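Local coordinates for protein N-acetylglucosaminidase (Paenibacillus barengoltzii, PDB 6INX) that probably hydrolyses N-acetylglucosaminyl linkages in glycans as a family 18 glycoside hydrolase, at residues Glu22-Leu27 and Pro61-Leu66; Arg14-Leu19 and Ile30-Gly35; Asn4-Gly9 and Leu177-Leu182; Glu55-Asn60 and Glu100-Gly105. One frame throughout, in Å; residues are numbered along the deposited sequence.

In the fold
All four contacts lie in or against the beta/alpha barrel of the family 18 fold. Interaction 3 joins strands 6-12 and 179-183 across the interior and closes the longest loop of chain, inside which the other three are nested. Interactions 1 and 2 set a helical turn or loop against strands 64-70 and 29-38, and 4 sets helix 53-59 against the loop before strand 105-109. Along the chain 1 alternates with 2 and with 4, whereas 2 closes before 4 opens. Centres of 1 and 4 lie about 9 Å apart, those of 1 and 2 about 12 Å. These three, on the outer side, are linked by strand 64-70, whose Ile65 and Leu66 bond to Asp104, Ile30 and Ile32.

Interaction 1: residues Glu22-Leu27 and Pro61-Leu66; sequences EELKKL and PDLTIL
Leu27 and Leu63 mark the closest backbone approach, CA to CA 6.8 Å, where a type I beta turn from Leu24 to Leu27 passes the loop that leads into strand 64-70. Leu63 is the side chain in the middle. Its CG stands anti to the backbone N (chi1 178°), and the two methyls then part to serve different partners. CD1 comes up to Leu27, 4.0 Å from CB, and also lies beside the Leu27 carbonyl. The other methyl, CD2, meets Leu24 CD2 at 3.9 Å, the two side chains crossing obliquely. The turn that presents both leucines is held by a weak bond from Leu27 N to Leu24 O at 3.3 Å, and Leu24 O has a second donor in Asn60 ND2. The contact lies at the N-terminal end of strands 29-38 and 64-70, both of which begin close by. Leu24 also touches Leu56 of helix 53-59. With no hydrogen bond or salt bridge across the two segments and all three leucines buried, cohesion between them probably rests on van der Waals contact of the leucine carbons and the exclusion of water, and no polar bond between the segments fixes their orientation.

Interaction 2: residues Arg14-Leu19 and Ile30-Gly35; sequences RHLPEL and INIAFG
Two methyl-to-methyl pairs make up the apolar part of this contact: Leu16 with Ile32, and Leu19 with Ile30. In the second, the ends meet head on, Leu19 CD1 and Ile30 CD1 reaching toward each other tip to tip at 3.6 Å. Ile30 carries CG1 anti to its carbonyl carbon (chi1 -74°), and an extended second torsion (chi2 170°) carries CD1 outward to the leucine. The first pair differs in geometry, for the side chains of Leu16 and Ile32 cross at about a right angle, and their CD1 atoms stay 4.1 Å apart. Because the isoleucines are two positions apart on strand 29-38, they project from one face of it, and the leucines, three apart on the 3-10 segment and its exit, match that spacing.

Polar interactions work within the 3-10 segment and not between the two segments. Glu18 N donates to His15 O at 3.0 Å and Leu19 N to Leu16 O at 3.1 Å, the i to i-3 pattern of a 3-10 turn, which sets Leu16 and Leu19 on the side facing the strand.

The strand has a backbone feature of its own. The peptide bond before Phe34 is cis, and Ala33 CB sits 3.5 Å above the centre of the Phe34 ring; a non-proline cis peptide at a comparable strand is known in other family 18 enzymes.

Leu16 and Leu19 meet Ile32 and Ile30 on one side and Leu56 of helix 53-59 on another, so the loop after strand 6-12 lies over the outer face of strand 29-38, while Asn31, which bonds to Gln181, is turned to the interior.

Interaction 3: residues Asn4-Gly9 and Leu177-Leu182; sequences NYVVAG and LDFVQL
Val6 faces Phe179, and Ala8 faces Gln181, across the interior of a TIM barrel: strands 6-12 and 179-183 are not neighbours in the sheet, and the CA atoms of Val6 and Phe179 are 9.6 Å apart. In the first shell, Val6 CG2 approaches Phe179 CE1 at 4.3 Å, obliquely to the ring. One step further along both strands, toward their C-terminal ends, Ala8 CB touches Gln181 NE2 at 4.1 Å. The small methyl lets the glutamine amide come near strand 6-12. Gln181 reaches it with a chain extended beyond CG (chi2 172°).

The next shell fixes these groups. Gln181 NE2 hydrogen-bonds to Asn31 OD1, which gives the buried amide a partner from strand 29-38 and holds it near Ala8. Phe179 is set by an edge-to-face stack with His29, and Val231 of strand 230-235 touches both Phe179 and Val6. At these two strands a mainly apolar level, Val6 and Phe179, is thus followed by a more polar one at Gln181. The two levels meet within strand 179-183, where Gln181 CG lies at the edge of the Phe179 ring, in its plane.

Interaction 4: residues Glu55-Asn60 and Glu100-Gly105; sequences ELKREN and EYALDG
Lys57 and Asp104 approach from opposite directions, the lysine from helix 53-59 and the aspartate from the loop before strand 105-109. The ammonium does not simply point at the carboxylate. Lys57 is bent at its outer torsions, with chi3 at 118°, away from a staggered value, and this brings the last methylene closer than the charge: CE is 3.1 Å from Asp104 OD2 and 3.4 Å from OD1. NZ forms a salt bridge with Asp104 OD2 at 3.3 Å and uses a hydrogen bond on Leu63 O, so the bend serves two acceptors at once. Further back, Lys57 CD runs alongside Ala102, 4.0 Å from its carbonyl O and 4.3 Å from its CB.

In the beta/alpha barrel, this contact joins the helix that leads into strand 64-70 to the approach of the next strand. Ala102 centres an inverse gamma turn, with a weak bond from Leu103 N to Tyr101 O at 2.8 Å, and turns its methyl toward the lysine. Asp104 OD1 makes a salt bridge with Arg150, while OD2 serves both Lys57 NZ and Ile65 N. Replacing Asp104 by a leucine would probably leave both Lys57 and Arg150 without their shared anion and Ile65 N without that acceptor. A backbone bond from Asp104 N to Ile65 O runs beside the carboxylate.

Interaction 1: residues Glu22-Leu27 and Pro61-Leu66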
# COMPACT_ATOMS: atom_id res chain seq x y z
N GLU A 22 -31.42 2.12 -26.62
CA GLU A 22 -30.55 3.29 -26.63
C GLU A 22 -29.28 3.05 -25.82
O GLU A 22 -28.19 3.45 -26.25
CB GLU A 22 -31.30 4.53 -26.12
CG GLU A 22 -30.39 5.57 -25.49
CD GLU A 22 -31.03 6.94 -25.37
OE1 GLU A 22 -32.27 7.02 -25.25
OE2 GLU A 22 -30.28 7.95 -25.39
N GLU A 23 -29.40 2.39 -24.67
CA GLU A 23 -28.22 2.08 -23.87
C GLU A 23 -27.35 1.04 -24.55
O GLU A 23 -26.11 1.15 -24.55
CB GLU A 23 -28.63 1.56 -22.49
CG GLU A 23 -29.38 2.56 -21.62
CD GLU A 23 -29.93 1.93 -20.35
OE1 GLU A 23 -30.26 0.73 -20.37
OE2 GLU A 23 -30.04 2.64 -19.33
N LEU A 24 -27.97 0.02 -25.15
CA LEU A 24 -27.21 -1.05 -25.79
C LEU A 24 -26.36 -0.51 -26.93
O LEU A 24 -25.26 -1.02 -27.17
CB LEU A 24 -28.16 -2.14 -26.30
CG LEU A 24 -28.86 -2.94 -25.20
CD1 LEU A 24 -30.09 -3.68 -25.73
CD2 LEU A 24 -27.90 -3.92 -24.55
N LYS A 25 -26.84 0.52 -27.64
CA LYS A 25 -26.09 1.06 -28.76
C LYS A 25 -24.88 1.87 -28.31
O LYS A 25 -23.99 2.14 -29.12
CB LYS A 25 -27.00 1.94 -29.62
CG LYS A 25 -28.03 1.16 -30.42
CD LYS A 25 -27.66 1.08 -31.89
CE LYS A 25 -28.63 0.19 -32.65
NZ LYS A 25 -28.07 -0.30 -33.95
N LYS A 26 -24.82 2.25 -27.03
CA LYS A 26 -23.69 2.99 -26.50
C LYS A 26 -22.57 2.09 -26.00
O LYS A 26 -21.46 2.57 -25.79
CB LYS A 26 -24.15 3.92 -25.37
CG LYS A 26 -25.13 4.98 -25.85
CD LYS A 26 -25.65 5.85 -24.73
CE LYS A 26 -26.74 6.79 -25.24
NZ LYS A 26 -27.42 7.52 -24.13
N LEU A 27 -22.84 0.80 -25.81
CA LEU A 27 -21.86 -0.15 -25.32
C LEU A 27 -21.26 -0.94 -26.47
O LEU A 27 -21.91 -1.21 -27.48
CB LEU A 27 -22.54 -1.13 -24.35
CG LEU A 27 -23.16 -0.50 -23.11
CD1 LEU A 27 -24.06 -1.50 -22.39
CD2 LEU A 27 -22.08 0.01 -22.18
N PRO A 61 -26.25 -5.39 -33.06
CA PRO A 61 -25.48 -6.53 -33.57
C PRO A 61 -23.97 -6.39 -33.42
O PRO A 61 -23.26 -7.38 -33.62
CB PRO A 61 -25.90 -6.62 -35.05
CG PRO A 61 -27.20 -5.87 -35.12
CD PRO A 61 -27.09 -4.77 -34.11
N ASP A 62 -23.47 -5.20 -33.08
CA ASP A 62 -22.04 -4.99 -32.85
C ASP A 62 -21.64 -5.28 -31.41
O ASP A 62 -20.45 -5.21 -31.09
CB ASP A 62 -21.65 -3.56 -33.22
CG ASP A 62 -21.72 -3.30 -34.71
OD1 ASP A 62 -21.70 -4.28 -35.49
OD2 ASP A 62 -21.80 -2.12 -35.11
N LEU A 63 -22.59 -5.59 -30.54
CA LEU A 63 -22.33 -5.77 -29.12
C LEU A 63 -21.72 -7.15 -28.87
O LEU A 63 -22.19 -8.15 -29.40
CB LEU A 63 -23.64 -5.65 -28.35
CG LEU A 63 -23.65 -5.83 -26.84
CD1 LEU A 63 -22.89 -4.70 -26.18
CD2 LEU A 63 -25.09 -5.88 -26.34
N THR A 64 -20.66 -7.19 -28.05
CA THR A 64 -20.05 -8.43 -27.60
C THR A 64 -20.50 -8.70 -26.16
O THR A 64 -20.35 -7.83 -25.30
CB THR A 64 -18.52 -8.33 -27.67
OG1 THR A 64 -18.11 -8.07 -29.02
CG2 THR A 64 -17.84 -9.60 -27.18
N ILE A 65 -21.04 -9.88 -25.91
CA ILE A 65 -21.62 -10.23 -24.61
C ILE A 65 -20.76 -11.31 -23.98
O ILE A 65 -20.69 -12.44 -24.48
CB ILE A 65 -23.08 -10.67 -24.72
CG1 ILE A 65 -23.92 -9.59 -25.40
CG2 ILE A 65 -23.66 -11.00 -23.34
CD1 ILE A 65 -25.39 -9.95 -25.50
N LEU A 66 -20.11 -10.98 -22.86
CA LEU A 66 -19.25 -11.91 -22.15
C LEU A 66 -19.91 -12.36 -20.85
O LEU A 66 -20.66 -11.60 -20.21
CB LEU A 66 -17.90 -11.26 -21.81
CG LEU A 66 -17.19 -10.61 -23.01
CD1 LEU A 66 -15.92 -9.90 -22.55
CD2 LEU A 66 -16.89 -11.65 -24.08

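Interaction 2: residues Arg14-Leu19 and Ile30-Gly35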
# COMPACT_ATOMS: atom_id res chain seq x y z
N ARG A 14 -29.42 -9.90 -12.92
CA ARG A 14 -30.70 -9.35 -12.47
C ARG A 14 -31.07 -8.07 -13.22
O ARG A 14 -32.26 -7.75 -13.35
CB ARG A 14 -30.62 -9.11 -10.96
CG ARG A 14 -31.79 -8.39 -10.33
CD ARG A 14 -31.56 -8.27 -8.83
NE ARG A 14 -31.19 -9.55 -8.23
CZ ARG A 14 -32.05 -10.54 -7.99
NH1 ARG A 14 -33.34 -10.40 -8.29
NH2 ARG A 14 -31.62 -11.67 -7.45
N HIS A 15 -30.08 -7.34 -13.73
CA HIS A 15 -30.33 -6.07 -14.40
C HIS A 15 -30.44 -6.18 -15.92
O HIS A 15 -30.73 -5.17 -16.58
CB HIS A 15 -29.25 -5.04 -14.04
CG HIS A 15 -29.26 -4.66 -12.59
ND1 HIS A 15 -28.12 -4.28 -11.92
CD2 HIS A 15 -30.26 -4.60 -11.69
CE1 HIS A 15 -28.42 -4.01 -10.66
NE2 HIS A 15 -29.71 -4.20 -10.49
N LEU A 16 -30.20 -7.36 -16.49
CA LEU A 16 -30.31 -7.52 -17.94
C LEU A 16 -31.63 -7.03 -18.52
O LEU A 16 -31.60 -6.35 -19.56
CB LEU A 16 -30.02 -8.98 -18.33
CG LEU A 16 -28.55 -9.42 -18.22
CD1 LEU A 16 -28.46 -10.95 -18.33
CD2 LEU A 16 -27.68 -8.73 -19.27
N PRO A 17 -32.80 -7.30 -17.93
CA PRO A 17 -34.05 -6.80 -18.53
C PRO A 17 -34.17 -5.29 -18.53
O PRO A 17 -35.00 -4.75 -19.28
CB PRO A 17 -35.15 -7.45 -17.66
CG PRO A 17 -34.49 -8.62 -17.01
CD PRO A 17 -33.07 -8.20 -16.79
N GLU A 18 -33.39 -4.58 -17.73
CA GLU A 18 -33.47 -3.13 -17.71
C GLU A 18 -32.74 -2.48 -18.89
O GLU A 18 -32.93 -1.28 -19.11
CB GLU A 18 -32.94 -2.58 -16.39
CG GLU A 18 -33.67 -3.13 -15.18
CD GLU A 18 -32.93 -2.88 -13.88
OE1 GLU A 18 -32.03 -2.02 -13.87
OE2 GLU A 18 -33.26 -3.53 -12.87
N LEU A 19 -31.93 -3.23 -19.63
CA LEU A 19 -31.20 -2.65 -20.75
C LEU A 19 -32.17 -2.24 -21.86
O LEU A 19 -33.02 -3.03 -22.29
CB LEU A 19 -30.19 -3.66 -21.29
CG LEU A 19 -28.92 -3.83 -20.44
CD1 LEU A 19 -28.24 -5.15 -20.76
CD2 LEU A 19 -27.97 -2.67 -20.66
N ILE A 30 -20.81 -6.06 -22.98
CA ILE A 30 -21.45 -6.26 -21.68
C ILE A 30 -20.76 -7.44 -21.01
O ILE A 30 -20.54 -8.47 -21.66
CB ILE A 30 -22.95 -6.53 -21.83
CG1 ILE A 30 -23.69 -5.24 -22.19
CG2 ILE A 30 -23.53 -7.12 -20.55
CD1 ILE A 30 -25.13 -5.49 -22.60
N ASN A 31 -20.41 -7.28 -19.73
CA ASN A 31 -19.89 -8.37 -18.90
C ASN A 31 -20.99 -8.77 -17.92
O ASN A 31 -21.37 -7.99 -17.04
CB ASN A 31 -18.67 -7.90 -18.11
CG ASN A 31 -17.55 -7.37 -18.98
OD1 ASN A 31 -16.94 -6.34 -18.66
ND2 ASN A 31 -17.27 -8.06 -20.07
N ILE A 32 -21.51 -9.99 -18.08
CA ILE A 32 -22.62 -10.43 -17.24
C ILE A 32 -22.08 -10.98 -15.92
O ILE A 32 -21.30 -11.93 -15.92
CB ILE A 32 -23.46 -11.50 -17.96
CG1 ILE A 32 -24.05 -10.94 -19.25
CG2 ILE A 32 -24.58 -11.96 -17.05
CD1 ILE A 32 -24.85 -11.98 -20.01
N ALA A 33 -22.53 -10.42 -14.80
CA ALA A 33 -22.03 -10.78 -13.48
C ALA A 33 -23.10 -11.57 -12.72
O ALA A 33 -24.22 -11.07 -12.55
CB ALA A 33 -21.70 -9.51 -12.71
N PHE A 34 -22.77 -12.78 -12.24
CA PHE A 34 -21.49 -13.49 -12.42
C PHE A 34 -21.81 -14.98 -12.51
O PHE A 34 -22.67 -15.47 -11.78
CB PHE A 34 -20.63 -13.39 -11.16
CG PHE A 34 -19.88 -12.10 -10.99
CD1 PHE A 34 -18.88 -11.74 -11.87
CD2 PHE A 34 -20.14 -11.28 -9.90
CE1 PHE A 34 -18.18 -10.56 -11.70
CE2 PHE A 34 -19.43 -10.09 -9.72
CZ PHE A 34 -18.45 -9.74 -10.62
N GLY A 35 -21.09 -15.71 -13.35
CA GLY A 35 -21.00 -17.15 -13.16
C GLY A 35 -20.12 -17.48 -11.97
O GLY A 35 -19.33 -16.66 -11.50

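Interaction 3: residues Asn4-Gly9 and Leu177-Leu182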
# COMPACT_ATOMS: atom_id res chain seq x y z
N ASN A 4 -12.11 3.55 -32.82
CA ASN A 4 -13.07 2.88 -31.96
C ASN A 4 -12.42 2.48 -30.64
O ASN A 4 -11.25 2.09 -30.60
CB ASN A 4 -13.65 1.64 -32.65
CG ASN A 4 -14.10 1.93 -34.06
OD1 ASN A 4 -15.22 2.38 -34.29
ND2 ASN A 4 -13.22 1.66 -35.02
N TYR A 5 -13.19 2.57 -29.57
CA TYR A 5 -12.71 2.22 -28.24
C TYR A 5 -13.69 1.25 -27.59
O TYR A 5 -14.87 1.21 -27.94
CB TYR A 5 -12.56 3.47 -27.36
CG TYR A 5 -11.51 4.44 -27.87
CD1 TYR A 5 -10.17 4.26 -27.58
CD2 TYR A 5 -11.88 5.54 -28.64
CE1 TYR A 5 -9.21 5.14 -28.04
CE2 TYR A 5 -10.93 6.44 -29.11
CZ TYR A 5 -9.60 6.23 -28.81
OH TYR A 5 -8.64 7.11 -29.27
N VAL A 6 -13.18 0.48 -26.64
CA VAL A 6 -14.02 -0.39 -25.83
C VAL A 6 -14.83 0.47 -24.87
O VAL A 6 -14.29 1.33 -24.17
CB VAL A 6 -13.16 -1.40 -25.05
CG1 VAL A 6 -14.00 -2.12 -23.99
CG2 VAL A 6 -12.51 -2.40 -25.99
N VAL A 7 -16.14 0.26 -24.85
CA VAL A 7 -17.03 0.80 -23.82
C VAL A 7 -17.74 -0.41 -23.22
O VAL A 7 -18.73 -0.92 -23.78
CB VAL A 7 -18.03 1.82 -24.38
CG1 VAL A 7 -18.94 2.34 -23.27
CG2 VAL A 7 -17.29 2.98 -25.06
N ALA A 8 -17.22 -0.92 -22.11
CA ALA A 8 -17.64 -2.20 -21.57
C ALA A 8 -18.33 -2.00 -20.23
O ALA A 8 -17.79 -1.36 -19.33
CB ALA A 8 -16.45 -3.15 -21.42
N GLY A 9 -19.54 -2.52 -20.11
CA GLY A 9 -20.27 -2.38 -18.87
C GLY A 9 -20.51 -3.70 -18.17
O GLY A 9 -20.98 -4.66 -18.80
N LEU A 177 -5.46 -13.31 -24.21
CA LEU A 177 -6.61 -12.48 -23.91
C LEU A 177 -6.86 -11.45 -25.00
O LEU A 177 -5.92 -10.89 -25.58
CB LEU A 177 -6.38 -11.72 -22.60
CG LEU A 177 -6.06 -12.61 -21.41
CD1 LEU A 177 -5.86 -11.72 -20.20
CD2 LEU A 177 -7.16 -13.64 -21.19
N ASP A 178 -8.14 -11.19 -25.27
CA ASP A 178 -8.49 -10.09 -26.17
C ASP A 178 -8.14 -8.75 -25.55
O ASP A 178 -7.67 -7.84 -26.24
CB ASP A 178 -9.97 -10.14 -26.51
CG ASP A 178 -10.34 -11.36 -27.33
OD1 ASP A 178 -10.30 -11.27 -28.57
OD2 ASP A 178 -10.63 -12.41 -26.74
N PHE A 179 -8.40 -8.60 -24.25
CA PHE A 179 -7.93 -7.44 -23.51
C PHE A 179 -7.91 -7.77 -22.03
O PHE A 179 -8.43 -8.80 -21.59
CB PHE A 179 -8.72 -6.16 -23.82
CG PHE A 179 -10.21 -6.28 -23.67
CD1 PHE A 179 -11.02 -6.40 -24.80
CD2 PHE A 179 -10.82 -6.21 -22.43
CE1 PHE A 179 -12.39 -6.49 -24.68
CE2 PHE A 179 -12.21 -6.30 -22.31
CZ PHE A 179 -12.99 -6.43 -23.43
N VAL A 180 -7.25 -6.88 -21.28
CA VAL A 180 -7.12 -6.96 -19.82
C VAL A 180 -7.87 -5.76 -19.25
O VAL A 180 -7.53 -4.61 -19.55
CB VAL A 180 -5.65 -6.90 -19.40
CG1 VAL A 180 -5.52 -6.92 -17.87
CG2 VAL A 180 -4.86 -8.03 -20.04
N GLN A 181 -8.87 -6.02 -18.41
CA GLN A 181 -9.60 -4.94 -17.75
C GLN A 181 -8.95 -4.67 -16.40
O GLN A 181 -8.99 -5.52 -15.51
CB GLN A 181 -11.06 -5.33 -17.57
CG GLN A 181 -11.74 -5.66 -18.87
CD GLN A 181 -13.11 -6.23 -18.65
OE1 GLN A 181 -13.24 -7.35 -18.16
NE2 GLN A 181 -14.13 -5.45 -18.98
N LEU A 182 -8.37 -3.49 -16.24
CA LEU A 182 -7.78 -3.11 -14.97
C LEU A 182 -8.87 -2.56 -14.07
O LEU A 182 -9.52 -1.56 -14.39
CB LEU A 182 -6.66 -2.09 -15.15
CG LEU A 182 -5.54 -2.44 -16.11
CD1 LEU A 182 -4.49 -1.33 -16.10
CD2 LEU A 182 -4.95 -3.79 -15.73

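Interaction 4: residues Glu55-Asn60 and Glu100-Gly105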
# COMPACT_ATOMS: atom_id res chain seq x y z
N GLU A 55 -32.09 -11.27 -28.08
CA GLU A 55 -32.77 -10.00 -28.35
C GLU A 55 -31.85 -8.82 -28.14
O GLU A 55 -31.91 -7.83 -28.88
CB GLU A 55 -34.03 -9.87 -27.50
CG GLU A 55 -34.71 -8.50 -27.57
CD GLU A 55 -35.28 -8.17 -28.95
OE1 GLU A 55 -34.57 -7.55 -29.77
OE2 GLU A 55 -36.45 -8.54 -29.22
N LEU A 56 -30.98 -8.89 -27.12
CA LEU A 56 -30.02 -7.82 -26.91
C LEU A 56 -29.07 -7.71 -28.10
O LEU A 56 -28.75 -6.60 -28.56
CB LEU A 56 -29.23 -8.05 -25.62
CG LEU A 56 -30.03 -8.16 -24.32
CD1 LEU A 56 -29.09 -8.27 -23.12
CD2 LEU A 56 -30.99 -6.99 -24.15
N LYS A 57 -28.62 -8.85 -28.62
CA LYS A 57 -27.74 -8.83 -29.78
C LYS A 57 -28.47 -8.35 -31.03
O LYS A 57 -27.86 -7.70 -31.88
CB LYS A 57 -27.18 -10.23 -30.03
CG LYS A 57 -26.25 -10.73 -28.94
CD LYS A 57 -25.58 -12.03 -29.39
CE LYS A 57 -24.08 -11.88 -29.47
NZ LYS A 57 -23.65 -10.81 -30.42
N ARG A 58 -29.76 -8.65 -31.14
CA ARG A 58 -30.54 -8.14 -32.27
C ARG A 58 -30.63 -6.62 -32.22
O ARG A 58 -30.54 -5.95 -33.26
CB ARG A 58 -31.93 -8.78 -32.26
CG ARG A 58 -32.82 -8.41 -33.45
CD ARG A 58 -33.99 -9.37 -33.58
NE ARG A 58 -33.53 -10.74 -33.84
CZ ARG A 58 -33.26 -11.22 -35.04
NH1 ARG A 58 -33.41 -10.46 -36.12
NH2 ARG A 58 -32.83 -12.47 -35.18
N GLU A 59 -30.77 -6.05 -31.02
CA GLU A 59 -30.88 -4.60 -30.88
C GLU A 59 -29.57 -3.88 -31.18
O GLU A 59 -29.60 -2.74 -31.68
CB GLU A 59 -31.39 -4.24 -29.48
CG GLU A 59 -32.87 -4.54 -29.27
CD GLU A 59 -33.30 -4.39 -27.83
OE1 GLU A 59 -33.82 -5.37 -27.25
OE2 GLU A 59 -33.12 -3.29 -27.26
N ASN A 60 -28.43 -4.49 -30.88
CA ASN A 60 -27.12 -3.96 -31.28
C ASN A 60 -26.26 -5.11 -31.76
O ASN A 60 -25.56 -5.76 -30.96
CB ASN A 60 -26.43 -3.20 -30.15
CG ASN A 60 -25.09 -2.61 -30.59
OD1 ASN A 60 -24.69 -2.74 -31.75
ND2 ASN A 60 -24.39 -1.96 -29.66
N GLU A 100 -24.41 -23.14 -25.08
CA GLU A 100 -25.74 -23.21 -24.48
C GLU A 100 -26.48 -21.88 -24.58
O GLU A 100 -27.72 -21.87 -24.61
CB GLU A 100 -25.64 -23.61 -23.01
CG GLU A 100 -25.33 -25.07 -22.77
CD GLU A 100 -25.42 -25.46 -21.29
OE1 GLU A 100 -25.25 -24.58 -20.42
OE2 GLU A 100 -25.68 -26.65 -21.01
N TYR A 101 -25.75 -20.77 -24.61
CA TYR A 101 -26.35 -19.44 -24.60
C TYR A 101 -25.68 -18.56 -25.64
O TYR A 101 -24.61 -18.89 -26.16
CB TYR A 101 -26.23 -18.80 -23.22
CG TYR A 101 -26.94 -19.57 -22.14
CD1 TYR A 101 -28.33 -19.62 -22.10
CD2 TYR A 101 -26.23 -20.27 -21.18
CE1 TYR A 101 -28.99 -20.33 -21.13
CE2 TYR A 101 -26.88 -21.00 -20.20
CZ TYR A 101 -28.26 -21.02 -20.18
OH TYR A 101 -28.94 -21.72 -19.21
N ALA A 102 -26.30 -17.41 -25.91
CA ALA A 102 -25.79 -16.48 -26.91
C ALA A 102 -24.68 -15.63 -26.31
O ALA A 102 -24.74 -14.40 -26.33
CB ALA A 102 -26.92 -15.60 -27.44
N LEU A 103 -23.68 -16.29 -25.76
CA LEU A 103 -22.53 -15.63 -25.16
C LEU A 103 -21.38 -15.64 -26.16
O LEU A 103 -21.18 -16.62 -26.89
CB LEU A 103 -22.10 -16.36 -23.89
CG LEU A 103 -23.07 -16.25 -22.73
CD1 LEU A 103 -22.81 -17.31 -21.66
CD2 LEU A 103 -22.99 -14.86 -22.12
N ASP A 104 -20.64 -14.53 -26.21
CA ASP A 104 -19.51 -14.40 -27.12
C ASP A 104 -18.19 -14.77 -26.48
O ASP A 104 -17.17 -14.82 -27.18
CB ASP A 104 -19.45 -12.97 -27.67
CG ASP A 104 -20.69 -12.61 -28.45
OD1 ASP A 104 -21.05 -13.40 -29.35
OD2 ASP A 104 -21.33 -11.58 -28.16
N GLY A 105 -18.17 -15.03 -25.19
CA GLY A 105 -16.93 -15.43 -24.55
C GLY A 105 -17.05 -15.32 -23.04
O GLY A 105 -18.15 -15.16 -22.49